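PDB 5DQP: EDTA monooxygenase from EDTA-degrading bacterium BNC1, which probably oxidises EDTA as an FMN-dependent monooxygenase of the luciferase-like family, working with a partner flavin reductase. Local coordinates for residues K335-V340 with L353-I358. Sequence-based numbering, arbitrary orientation.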
loop_
_atom_site.group_PDB
_atom_site.type_symbol
_atom_site.label_atom_id
_atom_site.label_comp_id
_atom_site.label_asym_id
_atom_site.label_seq_id
_atom_site.Cartn_x
_atom_site.Cartn_y
_atom_site.Cartn_z
ATOM N N LYS A 335 2.335 27.890 27.903
ATOM C CA LYS A 335 3.569 28.658 27.835
ATOM C C LYS A 335 3.953 28.962 26.387
ATOM O O LYS A 335 4.498 30.035 26.094
ATOM C CB LYS A 335 4.688 27.912 28.555
ATOM C CG LYS A 335 5.883 28.792 28.819
ATOM C CD LYS A 335 5.451 30.075 29.544
ATOM C CE LYS A 335 6.351 31.270 29.211
ATOM N NZ LYS A 335 6.323 31.559 27.752
ATOM N N SER A 336 3.644 28.053 25.467
ATOM C CA SER A 336 3.928 28.311 24.063
ATOM C C SER A 336 3.109 29.488 23.561
ATOM O O SER A 336 3.608 30.339 22.819
ATOM C CB SER A 336 3.637 27.065 23.232
ATOM O OG SER A 336 3.994 27.302 21.890
ATOM N N MET A 337 1.844 29.546 23.964
ATOM C CA MET A 337 0.991 30.646 23.559
ATOM C C MET A 337 1.512 31.969 24.090
ATOM O O MET A 337 1.403 32.991 23.411
ATOM C CB MET A 337 -0.429 30.392 24.040
ATOM C CG MET A 337 -1.184 29.404 23.175
ATOM S SD MET A 337 -2.903 29.384 23.727
ATOM C CE MET A 337 -2.727 28.431 25.233
ATOM N N VAL A 338 2.081 31.974 25.296
ATOM C CA VAL A 338 2.646 33.212 25.826
ATOM C C VAL A 338 3.839 33.647 24.988
ATOM O O VAL A 338 3.953 34.820 24.604
ATOM C CB VAL A 338 3.018 33.060 27.312
ATOM C CG1 VAL A 338 3.809 34.256 27.741
ATOM C CG2 VAL A 338 1.755 32.956 28.131
ATOM N N ASP A 339 4.720 32.701 24.661
ATOM C CA ASP A 339 5.896 33.007 23.847
ATOM C C ASP A 339 5.495 33.545 22.473
ATOM O O ASP A 339 6.078 34.517 21.983
ATOM C CB ASP A 339 6.758 31.749 23.712
ATOM C CG ASP A 339 8.138 32.034 23.140
ATOM O OD1 ASP A 339 8.528 33.227 23.081
ATOM O OD2 ASP A 339 8.846 31.060 22.769
ATOM N N VAL A 340 4.495 32.932 21.843
ATOM C CA VAL A 340 3.992 33.429 20.562
ATOM C C VAL A 340 3.484 34.856 20.702
ATOM O O VAL A 340 3.821 35.733 19.901
ATOM C CB VAL A 340 2.895 32.507 20.010
ATOM C CG1 VAL A 340 2.262 33.153 18.776
ATOM C CG2 VAL A 340 3.480 31.160 19.630
ATOM N N LEU A 353 -6.471 33.316 16.835
ATOM C CA LEU A 353 -6.430 32.832 15.460
ATOM C C LEU A 353 -5.070 32.209 15.140
ATOM O O LEU A 353 -4.995 31.092 14.621
ATOM C CB LEU A 353 -6.748 33.997 14.507
ATOM C CG LEU A 353 -6.910 33.656 13.025
ATOM C CD1 LEU A 353 -8.100 32.729 12.861
ATOM C CD2 LEU A 353 -7.069 34.916 12.172
ATOM N N ARG A 354 -3.989 32.911 15.496
ATOM C CA ARG A 354 -2.627 32.496 15.158
ATOM C C ARG A 354 -2.294 31.106 15.687
ATOM O O ARG A 354 -1.480 30.393 15.088
ATOM C CB ARG A 354 -1.646 33.540 15.709
ATOM C CG ARG A 354 -0.234 33.062 15.961
ATOM C CD ARG A 354 0.529 32.760 14.661
ATOM N NE ARG A 354 1.951 32.541 14.940
ATOM C CZ ARG A 354 2.469 31.352 15.243
ATOM N NH1 ARG A 354 1.674 30.280 15.286
ATOM N NH2 ARG A 354 3.768 31.226 15.488
ATOM N N MET A 355 -2.905 30.701 16.804
ATOM C CA MET A 355 -2.633 29.380 17.353
ATOM C C MET A 355 -3.304 28.287 16.530
ATOM O O MET A 355 -2.813 27.156 16.490
ATOM C CB MET A 355 -3.092 29.295 18.814
ATOM C CG MET A 355 -2.321 30.192 19.782
ATOM S SD MET A 355 -0.524 30.059 19.575
ATOM C CE MET A 355 -0.172 28.454 20.278
ATOM N N ARG A 356 -4.400 28.611 15.856
ATOM C CA ARG A 356 -5.114 27.670 15.003
ATOM C C ARG A 356 -4.575 27.642 13.569
ATOM O O ARG A 356 -4.343 26.562 13.015
ATOM C CB ARG A 356 -6.603 28.018 15.010
ATOM C CG ARG A 356 -7.206 28.179 16.415
ATOM C CD ARG A 356 -8.623 28.767 16.346
ATOM N NE ARG A 356 -9.623 27.758 16.004
ATOM C CZ ARG A 356 -10.365 27.103 16.894
ATOM N NH1 ARG A 356 -10.247 27.354 18.195
ATOM N NH2 ARG A 356 -11.235 26.197 16.480
ATOM N N LEU A 357 -4.356 28.807 12.953
ATOM C CA LEU A 357 -3.928 28.843 11.560
ATOM C C LEU A 357 -3.150 30.129 11.272
ATOM O O LEU A 357 -3.017 31.008 12.119
ATOM C CB LEU A 357 -5.133 28.683 10.629
ATOM C CG LEU A 357 -6.354 29.558 10.910
ATOM C CD1 LEU A 357 -6.030 30.992 10.595
ATOM C CD2 LEU A 357 -7.593 29.109 10.109
ATOM N N ILE A 358 -2.606 30.214 10.066
ATOM C CA ILE A 358 -1.856 31.373 9.616
ATOM C C ILE A 358 -2.689 32.030 8.516
ATOM O O ILE A 358 -2.692 31.586 7.364
ATOM C CB ILE A 358 -0.454 30.998 9.114
ATOM C CG1 ILE A 358 0.392 30.314 10.208
ATOM C CG2 ILE A 358 0.254 32.249 8.613
ATOM C CD1 ILE A 358 0.787 31.245 11.359
#
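M355, of segment 353-358, meets M337 and V340 of helix 331-344. The tight packing rests on M355 SD and M355 CG, each 3.7 Å from M337 CG, and the two thioether chains cross at a slant. M337 CG also comes within 3.2 Å of M355 CE, so short for two carbons that the exact spacing is doubtful. Bends in M355 at chi2 (-48°) and chi3 (-73°) curl its terminal methyl back toward M337. Beside this, V340 CG2 lies 4.2 Å from M355 SD, a looser touch. Replacing M355 by an alanine would remove the sulfur and terminal methyl, and would probably leave M337 CG and V340 CG2 without those partners and open a gap beside helix 331-344.

V340 also packs on R354: its CG1 is 3.8 Å from R354 CG and sits over one face of the guanidinium, displaced toward the rim. The polar end of R354 is held elsewhere, NH1 by the carbonyl of L234, NH2 by that of G235, and NE by a salt bridge to E344, bonds that together fix the plane against which V340 rests.

Contact thins toward partly exposed S336, whose side chain stays 4.6 Å or more from segment 353-358; M355 is itself partly exposed, whereas M337, V340 and R354 are buried and M337 packs further on L299 and L303 of helix 292-303. This packing between helix 331-344 and segment 353-358 belongs to the mainly helical excursion between strands 262-271 and 358-360, which probably counts as an insertion in the TIM-barrel fold of luciferase-like monooxygenases.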